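PDB 3QMW: thioesterase, which probably hydrolyses thioesters as an alpha/beta-hydrolase-fold enzyme of the prodiginine biosynthetic pathway in Streptomyces coelicolor. Local coordinates for residues D[62-67]-D[182-187]; D[107-112]-D[186-191]; D[44-49]-D[240-245]. All blocks are in the same frame, centred on the assembly; numbering follows the deposited sequence.

Contact 1: D[62-67]-D[182-187]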
loop_
_atom_site.group_PDB
_atom_site.type_symbol
_atom_site.label_atom_id
_atom_site.label_comp_id
_atom_site.label_asym_id
_atom_site.label_seq_id
_atom_site.Cartn_x
_atom_site.Cartn_y
_atom_site.Cartn_z
ATOM N N VAL D 62 2.718 -18.693 7.967
ATOM C CA VAL D 62 3.156 -20.003 8.393
ATOM C C VAL D 62 3.228 -20.041 9.916
ATOM O O VAL D 62 3.953 -19.254 10.542
ATOM C CB VAL D 62 4.507 -20.356 7.783
ATOM C CG1 VAL D 62 4.734 -21.875 7.863
ATOM C CG2 VAL D 62 4.578 -19.867 6.334
ATOM N N GLN D 63 2.435 -20.933 10.505
ATOM C CA GLN D 63 2.466 -21.169 11.950
ATOM C C GLN D 63 3.444 -22.306 12.264
ATOM O O GLN D 63 3.196 -23.467 11.922
ATOM C CB GLN D 63 1.079 -21.519 12.480
ATOM C CG GLN D 63 1.007 -21.508 13.989
ATOM C CD GLN D 63 0.676 -20.140 14.560
ATOM O OE1 GLN D 63 1.513 -19.216 14.558
ATOM N NE2 GLN D 63 -0.539 -20.011 15.091
ATOM N N LEU D 64 4.555 -21.956 12.901
ATOM C CA LEU D 64 5.548 -22.940 13.294
ATOM C C LEU D 64 4.990 -23.814 14.404
ATOM O O LEU D 64 3.998 -23.445 15.041
ATOM C CB LEU D 64 6.839 -22.253 13.751
ATOM C CG LEU D 64 7.597 -21.443 12.694
ATOM C CD1 LEU D 64 9.059 -21.465 12.998
ATOM C CD2 LEU D 64 7.372 -21.939 11.277
ATOM N N PRO D 65 5.607 -24.988 14.636
ATOM C CA PRO D 65 5.100 -25.823 15.716
ATOM C C PRO D 65 5.549 -25.277 17.058
ATOM O O PRO D 65 6.676 -24.805 17.175
ATOM C CB PRO D 65 5.734 -27.180 15.438
ATOM C CG PRO D 65 7.021 -26.847 14.780
ATOM C CD PRO D 65 6.795 -25.579 13.999
ATOM N N GLY D 66 4.658 -25.343 18.045
ATOM C CA GLY D 66 4.931 -24.863 19.403
ATOM C C GLY D 66 4.111 -23.648 19.801
ATOM O O GLY D 66 4.422 -22.988 20.793
ATOM N N ARG D 67 3.059 -23.345 19.042
ATOM C CA ARG D 67 2.277 -22.138 19.274
ATOM C C ARG D 67 0.946 -22.258 18.588
ATOM O O ARG D 67 0.770 -23.115 17.736
ATOM C CB ARG D 67 3.021 -20.914 18.738
ATOM C CG ARG D 67 3.131 -20.866 17.217
ATOM C CD ARG D 67 4.389 -20.147 16.801
ATOM N NE ARG D 67 5.584 -20.977 16.959
ATOM C CZ ARG D 67 6.834 -20.517 16.940
ATOM N NH1 ARG D 67 7.849 -21.368 17.098
ATOM N NH2 ARG D 67 7.084 -19.214 16.783
ATOM N N ARG D 182 12.714 -18.906 23.027
ATOM C CA ARG D 182 14.049 -19.508 23.199
ATOM C C ARG D 182 14.388 -20.476 22.069
ATOM O O ARG D 182 15.506 -20.476 21.571
ATOM C CB ARG D 182 14.154 -20.258 24.534
ATOM C CG ARG D 182 14.277 -19.381 25.781
ATOM C CD ARG D 182 14.435 -20.242 27.024
ATOM N NE ARG D 182 14.175 -19.512 28.265
ATOM C CZ ARG D 182 15.023 -18.662 28.846
ATOM N NH1 ARG D 182 16.209 -18.389 28.303
ATOM N NH2 ARG D 182 14.683 -18.062 29.979
ATOM N N ALA D 183 13.429 -21.301 21.668
ATOM C CA ALA D 183 13.652 -22.234 20.569
ATOM C C ALA D 183 13.757 -21.502 19.221
ATOM O O ALA D 183 14.519 -21.915 18.342
ATOM C CB ALA D 183 12.559 -23.285 20.533
ATOM N N ASP D 184 13.001 -20.416 19.056
ATOM C CA ASP D 184 13.139 -19.566 17.864
ATOM C C ASP D 184 14.500 -18.864 17.827
ATOM O O ASP D 184 15.162 -18.849 16.795
ATOM C CB ASP D 184 12.028 -18.503 17.796
ATOM C CG ASP D 184 10.686 -19.054 17.312
ATOM O OD1 ASP D 184 10.606 -20.217 16.855
ATOM O OD2 ASP D 184 9.690 -18.299 17.393
ATOM N N LEU D 185 14.905 -18.267 18.945
ATOM C CA LEU D 185 16.166 -17.519 18.991
ATOM C C LEU D 185 17.407 -18.407 18.839
ATOM O O LEU D 185 18.466 -17.944 18.415
ATOM C CB LEU D 185 16.289 -16.702 20.283
ATOM C CG LEU D 185 15.801 -15.252 20.309
ATOM C CD1 LEU D 185 16.088 -14.670 21.676
ATOM C CD2 LEU D 185 16.471 -14.397 19.237
ATOM N N ARG D 186 17.283 -19.675 19.201
ATOM C CA ARG D 186 18.415 -20.588 19.153
ATOM C C ARG D 186 18.768 -20.946 17.715
ATOM O O ARG D 186 19.937 -21.118 17.382
ATOM C CB ARG D 186 18.120 -21.859 19.954
ATOM C CG ARG D 186 19.161 -22.940 19.739
ATOM C CD ARG D 186 19.335 -23.849 20.925
ATOM N NE ARG D 186 20.026 -25.063 20.507
ATOM C CZ ARG D 186 20.862 -25.767 21.259
ATOM N NH1 ARG D 186 21.422 -26.862 20.749
ATOM N NH2 ARG D 186 21.148 -25.385 22.505
ATOM N N ALA D 187 17.760 -21.058 16.860
ATOM C CA ALA D 187 18.018 -21.292 15.452
ATOM C C ALA D 187 18.715 -20.096 14.791
ATOM O O ALA D 187 19.234 -20.234 13.696
ATOM C CB ALA D 187 16.739 -21.616 14.736
#
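Within the alpha/beta-hydrolase fold, a buried salt bridge between Arg67 and Asp184 joins the loop after strand 57-61 to helix 178-189. That helix belongs to the insertion between strands 129-132 and 203-208, where thioesterases of this family commonly carry their lid. The side chains approach from opposite directions, and the guanidinium and carboxylate planes lie 29° apart. Arg67 NH2 donates to the syn lone pair of Asp184 OD2 at 2.8 Å, close to the guanidinium plane. A second bond, Arg67 NH1 to Asp184 OD1 at 3.0 Å, is less certain because the position of NH1 is in doubt. A bend at chi3 (77°) folds the arginine chain back over Leu64, whose CB sits 3.4 Å above the guanidinium plane near its rim, while Pro65 O lies at the edge. Gly40 N also bonds Asp184 OD2 and Gly41 O also takes Arg67 NH2, tying the pair to the loop after strand 31-36. A leucine in place of Arg67 would probably leave the buried Asp184 carboxylate without this counter-charge. Trp11 of the second subunit packs on Leu64 and Pro65. Beside the salt bridge, Leu64 CD1 comes within 4.3 Å of Asp184 OD1.

Contact 2: D[107-112]-D[186-191]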
loop_
_atom_site.group_PDB
_atom_site.type_symbol
_atom_site.label_atom_id
_atom_site.label_comp_id
_atom_site.label_asym_id
_atom_site.label_seq_id
_atom_site.Cartn_x
_atom_site.Cartn_y
_atom_site.Cartn_z
ATOM N N GLY D 107 12.220 -14.643 10.905
ATOM C CA GLY D 107 11.498 -14.990 9.679
ATOM C C GLY D 107 12.266 -14.695 8.398
ATOM O O GLY D 107 12.114 -15.398 7.409
ATOM N N ALA D 108 13.072 -13.640 8.406
ATOM C CA ALA D 108 13.921 -13.290 7.264
ATOM C C ALA D 108 14.988 -14.354 7.031
ATOM O O ALA D 108 15.119 -14.898 5.927
ATOM C CB ALA D 108 14.592 -11.962 7.505
ATOM N N LEU D 109 15.754 -14.635 8.081
ATOM C CA LEU D 109 16.780 -15.677 8.045
ATOM C C LEU D 109 16.153 -16.992 7.607
ATOM O O LEU D 109 16.691 -17.674 6.745
ATOM C CB LEU D 109 17.470 -15.815 9.421
ATOM C CG LEU D 109 18.696 -16.745 9.539
ATOM C CD1 LEU D 109 19.630 -16.646 8.338
ATOM C CD2 LEU D 109 19.456 -16.476 10.819
ATOM N N LEU D 110 14.985 -17.302 8.173
ATOM C CA LEU D 110 14.254 -18.533 7.851
ATOM C C LEU D 110 13.761 -18.531 6.415
ATOM O O LEU D 110 13.810 -19.564 5.756
ATOM C CB LEU D 110 13.088 -18.746 8.823
ATOM C CG LEU D 110 12.000 -19.774 8.464
ATOM C CD1 LEU D 110 12.543 -21.087 7.905
ATOM C CD2 LEU D 110 11.160 -20.034 9.692
ATOM N N ALA D 111 13.293 -17.374 5.945
ATOM C CA ALA D 111 12.837 -17.208 4.559
ATOM C C ALA D 111 13.933 -17.574 3.548
ATOM O O ALA D 111 13.721 -18.383 2.634
ATOM C CB ALA D 111 12.393 -15.775 4.336
ATOM N N TYR D 112 15.101 -16.968 3.740
ATOM C CA TYR D 112 16.280 -17.208 2.911
ATOM C C TYR D 112 16.634 -18.699 2.860
ATOM O O TYR D 112 16.777 -19.278 1.780
ATOM C CB TYR D 112 17.442 -16.362 3.457
ATOM C CG TYR D 112 18.818 -16.687 2.922
ATOM C CD1 TYR D 112 19.077 -16.704 1.553
ATOM C CD2 TYR D 112 19.874 -16.945 3.794
ATOM C CE1 TYR D 112 20.354 -16.991 1.066
ATOM C CE2 TYR D 112 21.140 -17.231 3.321
ATOM C CZ TYR D 112 21.376 -17.250 1.960
ATOM O OH TYR D 112 22.636 -17.541 1.502
ATOM N N ARG D 186 17.283 -19.675 19.201
ATOM C CA ARG D 186 18.415 -20.588 19.153
ATOM C C ARG D 186 18.768 -20.946 17.715
ATOM O O ARG D 186 19.937 -21.118 17.382
ATOM C CB ARG D 186 18.120 -21.859 19.954
ATOM C CG ARG D 186 19.161 -22.940 19.739
ATOM C CD ARG D 186 19.335 -23.849 20.925
ATOM N NE ARG D 186 20.026 -25.063 20.507
ATOM C CZ ARG D 186 20.862 -25.767 21.259
ATOM N NH1 ARG D 186 21.422 -26.862 20.749
ATOM N NH2 ARG D 186 21.148 -25.385 22.505
ATOM N N ALA D 187 17.760 -21.058 16.860
ATOM C CA ALA D 187 18.018 -21.292 15.452
ATOM C C ALA D 187 18.715 -20.096 14.791
ATOM O O ALA D 187 19.234 -20.234 13.696
ATOM C CB ALA D 187 16.739 -21.616 14.736
ATOM N N CYS D 188 18.732 -18.939 15.452
ATOM C CA CYS D 188 19.339 -17.721 14.896
ATOM C C CYS D 188 20.755 -17.458 15.385
ATOM O O CYS D 188 21.469 -16.639 14.806
ATOM C CB CYS D 188 18.490 -16.493 15.247
ATOM S SG CYS D 188 16.875 -16.457 14.464
ATOM N N GLU D 189 21.151 -18.125 16.461
ATOM C CA GLU D 189 22.423 -17.827 17.122
ATOM C C GLU D 189 23.400 -19.004 17.095
ATOM O O GLU D 189 24.603 -18.821 17.289
ATOM C CB GLU D 189 22.133 -17.373 18.549
ATOM C CG GLU D 189 21.184 -16.160 18.599
ATOM C CD GLU D 189 20.694 -15.822 20.003
ATOM O OE1 GLU D 189 20.654 -16.720 20.867
ATOM O OE2 GLU D 189 20.345 -14.647 20.251
ATOM N N ARG D 190 22.858 -20.202 16.875
ATOM C CA ARG D 190 23.625 -21.421 16.600
ATOM C C ARG D 190 23.765 -21.612 15.093
ATOM O O ARG D 190 24.385 -22.569 14.631
ATOM C CB ARG D 190 22.911 -22.655 17.178
ATOM C CG ARG D 190 22.541 -22.573 18.664
ATOM C CD ARG D 190 23.757 -22.515 19.578
ATOM N NE ARG D 190 24.606 -23.699 19.448
ATOM C CZ ARG D 190 25.788 -23.854 20.043
ATOM N NH1 ARG D 190 26.287 -22.903 20.836
ATOM N NH2 ARG D 190 26.482 -24.973 19.847
ATOM N N TYR D 191 23.139 -20.724 14.330
ATOM C CA TYR D 191 23.297 -20.686 12.881
ATOM C C TYR D 191 24.641 -20.063 12.581
ATOM O O TYR D 191 25.009 -19.053 13.186
ATOM C CB TYR D 191 22.180 -19.834 12.273
ATOM C CG TYR D 191 22.217 -19.638 10.769
ATOM C CD1 TYR D 191 21.626 -20.565 9.913
ATOM C CD2 TYR D 191 22.793 -18.499 10.208
ATOM C CE1 TYR D 191 21.637 -20.382 8.545
ATOM C CE2 TYR D 191 22.809 -18.303 8.839
ATOM C CZ TYR D 191 22.230 -19.247 8.013
ATOM O OH TYR D 191 22.243 -19.040 6.657
#
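Leu109 reaches across from helix 106-120 and lays a methyl over the ring of Tyr191. Its CD1 makes a CH-pi contact 4.0 Å from the Tyr191 ring centroid and 26° off the normal, displaced toward the rim, where Leu109 CD1 meets Tyr191 CE2 at 3.6 Å. The other branch sits by the CG/CD2 side of the ring and reaches Cys188 near the end of helix 178-189: Leu109 CD2 is 3.9 Å from Tyr191 CD2 and 4.5 Å from Cys188 SG. With CG opposite the backbone N (chi1 -173°), the leucine carries both methyls across to Tyr191 and Cys188. One turn on, Tyr112 crosses Tyr191 at about a right angle, and Tyr112 CE2 approaches Tyr191 OH obliquely at 4.0 Å. In the second shell, Glu113 OE2 bonds Tyr191 OH and Trp193 NE1 bonds Tyr112 OH, so each hydroxyl is held by a residue next to the opposite segment. Met79 packs against both Tyr191 and Ala187, and Tyr140 touches Leu109. Helix 106-120, which carries Leu109, begins right after Ser105, at what looks like the GxSxG nucleophile elbow (Gly103, Ser105, Gly107) of alpha/beta hydrolases; here its Leu109 flank packs against helix 178-189 and the residues just after it, in what is probably the lid region.

Contact 3: D[44-49]-D[240-245]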
loop_
_atom_site.group_PDB
_atom_site.type_symbol
_atom_site.label_atom_id
_atom_site.label_comp_id
_atom_site.label_asym_id
_atom_site.label_seq_id
_atom_site.Cartn_x
_atom_site.Cartn_y
_atom_site.Cartn_z
ATOM N N SER D 44 -0.584 -14.313 13.969
ATOM C CA SER D 44 -1.324 -13.086 14.255
ATOM C C SER D 44 -0.540 -11.810 13.867
ATOM O O SER D 44 -1.142 -10.774 13.577
ATOM C CB SER D 44 -1.731 -13.048 15.738
ATOM O OG SER D 44 -0.594 -13.117 16.571
ATOM N N ALA D 45 0.792 -11.876 13.838
ATOM C CA ALA D 45 1.605 -10.742 13.361
ATOM C C ALA D 45 1.199 -10.269 11.946
ATOM O O ALA D 45 1.468 -9.127 11.561
ATOM C CB ALA D 45 3.080 -11.098 13.392
ATOM N N PHE D 46 0.572 -11.160 11.184
ATOM C CA PHE D 46 0.077 -10.854 9.850
ATOM C C PHE D 46 -1.437 -10.788 9.816
ATOM O O PHE D 46 -2.054 -11.170 8.821
ATOM C CB PHE D 46 0.524 -11.928 8.869
ATOM C CG PHE D 46 1.988 -12.165 8.875
ATOM C CD1 PHE D 46 2.846 -11.185 8.412
ATOM C CD2 PHE D 46 2.508 -13.355 9.338
ATOM C CE1 PHE D 46 4.200 -11.375 8.410
ATOM C CE2 PHE D 46 3.855 -13.565 9.341
ATOM C CZ PHE D 46 4.715 -12.572 8.875
ATOM N N ARG D 47 -2.030 -10.311 10.908
ATOM C CA ARG D 47 -3.460 -10.037 10.955
ATOM C C ARG D 47 -3.694 -8.723 10.217
ATOM O O ARG D 47 -3.003 -7.734 10.454
ATOM C CB ARG D 47 -3.938 -9.924 12.403
ATOM C CG ARG D 47 -5.421 -10.180 12.626
ATOM C CD ARG D 47 -5.800 -10.086 14.119
ATOM N NE ARG D 47 -5.846 -8.706 14.638
ATOM C CZ ARG D 47 -4.819 -8.024 15.169
ATOM N NH1 ARG D 47 -3.596 -8.553 15.269
ATOM N NH2 ARG D 47 -5.015 -6.783 15.611
ATOM N N GLY D 48 -4.653 -8.729 9.302
ATOM C CA GLY D 48 -5.019 -7.534 8.576
ATOM C C GLY D 48 -4.338 -7.405 7.231
ATOM O O GLY D 48 -4.769 -6.609 6.409
ATOM N N TRP D 49 -3.278 -8.175 7.000
ATOM C CA TRP D 49 -2.501 -8.058 5.776
ATOM C C TRP D 49 -3.307 -8.360 4.523
ATOM O O TRP D 49 -3.138 -7.676 3.521
ATOM C CB TRP D 49 -1.283 -8.976 5.812
ATOM C CG TRP D 49 -0.145 -8.423 6.577
ATOM C CD1 TRP D 49 -0.204 -7.736 7.746
ATOM C CD2 TRP D 49 1.236 -8.543 6.249
ATOM N NE1 TRP D 49 1.052 -7.393 8.159
ATOM C CE2 TRP D 49 1.961 -7.876 7.258
ATOM C CE3 TRP D 49 1.936 -9.138 5.192
ATOM C CZ2 TRP D 49 3.360 -7.780 7.244
ATOM C CZ3 TRP D 49 3.325 -9.044 5.175
ATOM C CH2 TRP D 49 4.020 -8.370 6.196
ATOM N N PHE D 240 10.458 -3.816 16.055
ATOM C CA PHE D 240 9.097 -4.364 16.143
ATOM C C PHE D 240 7.994 -3.515 15.477
ATOM O O PHE D 240 6.795 -3.741 15.710
ATOM C CB PHE D 240 8.738 -4.625 17.613
ATOM C CG PHE D 240 9.159 -5.975 18.099
ATOM C CD1 PHE D 240 10.320 -6.130 18.854
ATOM C CD2 PHE D 240 8.396 -7.098 17.799
ATOM C CE1 PHE D 240 10.713 -7.385 19.305
ATOM C CE2 PHE D 240 8.779 -8.357 18.242
ATOM C CZ PHE D 240 9.943 -8.501 18.997
ATOM N N PHE D 241 8.389 -2.572 14.625
ATOM C CA PHE D 241 7.425 -1.754 13.875
ATOM C C PHE D 241 6.245 -2.569 13.295
ATOM O O PHE D 241 5.110 -2.073 13.239
ATOM C CB PHE D 241 8.129 -0.952 12.756
ATOM C CG PHE D 241 8.591 -1.785 11.569
ATOM C CD1 PHE D 241 7.677 -2.321 10.668
ATOM C CD2 PHE D 241 9.940 -1.991 11.334
ATOM C CE1 PHE D 241 8.108 -3.066 9.580
ATOM C CE2 PHE D 241 10.377 -2.729 10.243
ATOM C CZ PHE D 241 9.465 -3.267 9.369
ATOM N N LEU D 242 6.528 -3.813 12.894
ATOM C CA LEU D 242 5.575 -4.691 12.197
ATOM C C LEU D 242 4.233 -4.873 12.905
ATOM O O LEU D 242 3.221 -5.138 12.258
ATOM C CB LEU D 242 6.211 -6.075 11.976
ATOM C CG LEU D 242 5.469 -7.016 11.028
ATOM C CD1 LEU D 242 5.350 -6.364 9.675
ATOM C CD2 LEU D 242 6.171 -8.336 10.915
ATOM N N ASN D 243 4.229 -4.747 14.225
ATOM C CA ASN D 243 3.008 -4.919 15.001
ATOM C C ASN D 243 1.939 -3.887 14.637
ATOM O O ASN D 243 0.774 -4.239 14.466
ATOM C CB ASN D 243 3.316 -4.850 16.503
ATOM C CG ASN D 243 4.364 -5.871 16.938
ATOM O OD1 ASN D 243 4.376 -7.018 16.467
ATOM N ND2 ASN D 243 5.250 -5.453 17.838
ATOM N N GLY D 244 2.336 -2.622 14.513
ATOM C CA GLY D 244 1.401 -1.554 14.175
ATOM C C GLY D 244 2.108 -0.225 13.983
ATOM O O GLY D 244 3.251 -0.047 14.435
ATOM N N GLY D 245 1.444 0.700 13.295
ATOM C CA GLY D 245 1.964 2.053 13.115
ATOM C C GLY D 245 2.226 2.433 11.665
ATOM O O GLY D 245 1.908 1.663 10.755
#
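Trp49 meets Leu242 at the rim of its indole and Phe46 on one of its faces. Leu242 CD1 lies in the indole plane, 3.4 Å from Trp49 CZ2, so the methyl abuts the edge of the benzo ring and does not cover it. Phe46 CD1 stands 3.5 Å above the Trp49 plane, over its centre, and Trp49 CE2 in turn lies at the edge of the Phe46 ring: the phenyl turns its edge to the indole face. The second leucine branch completes the wedge, Leu242 CD2 coming obliquely to Phe46 CE1 at 4.4 Å. The CB of Leu242 is directed toward segment 44-49 and, with CG extended away from the backbone N (chi1 -168°), the side chain spreads one methyl to each aromatic; it crosses that of Trp49 at about a right angle.

No hydrogen bond joins the two segments, so the contact is held by apolar packing. Beside this apolar cluster the backbones come close: the CA atoms of Ala45 and Asn243 are 6.2 Å apart. Each side includes 3-10 structure, at 44-45 and 241-243, with bonds from Arg47 N to Ser44 O at 2.9 Å and from Asn243 N to Phe240 O at 3.1 Å.

Around this core, Phe102 and Leu252 also pack on Trp49, Leu251 packs on Leu242, and Tyr38 touches Ala45, Asn243 and Phe240. Gly245 occupies the N-cap position of helix 246-258, and Trp49 lies at the start of helix 49-53. Phe241 meets His104 edge-to-face, one residue before Ser105. Segment 240-245 directly follows His239, the probable histidine of a Ser-His-Asp triad; the contact thus packs the loop after the last strand of the alpha/beta-hydrolase sheet against the loop that follows strand 31-36.

Contacts 1 and 2 are neighbours, their centres 10 Å apart; both use helix 178-189 and share Arg186 and Ala187. They meet where Leu64 CD1 packs on Leu110 CD2 at 4.2 Å. Contact 3 stands apart, its centre 18 Å from that of contact 1 and 20 Å from that of contact 2, with nearest atoms about 5 and 7 Å away; contacts 2 and 3 lie on opposite sides of the chain's centre. The probable triad Ser105, His239 and Asp211 relates them: contact 2 includes the helix that follows the serine, contact 3 the loop that follows the histidine, and Leu64 of contact 1 lies near the elbow without touching it.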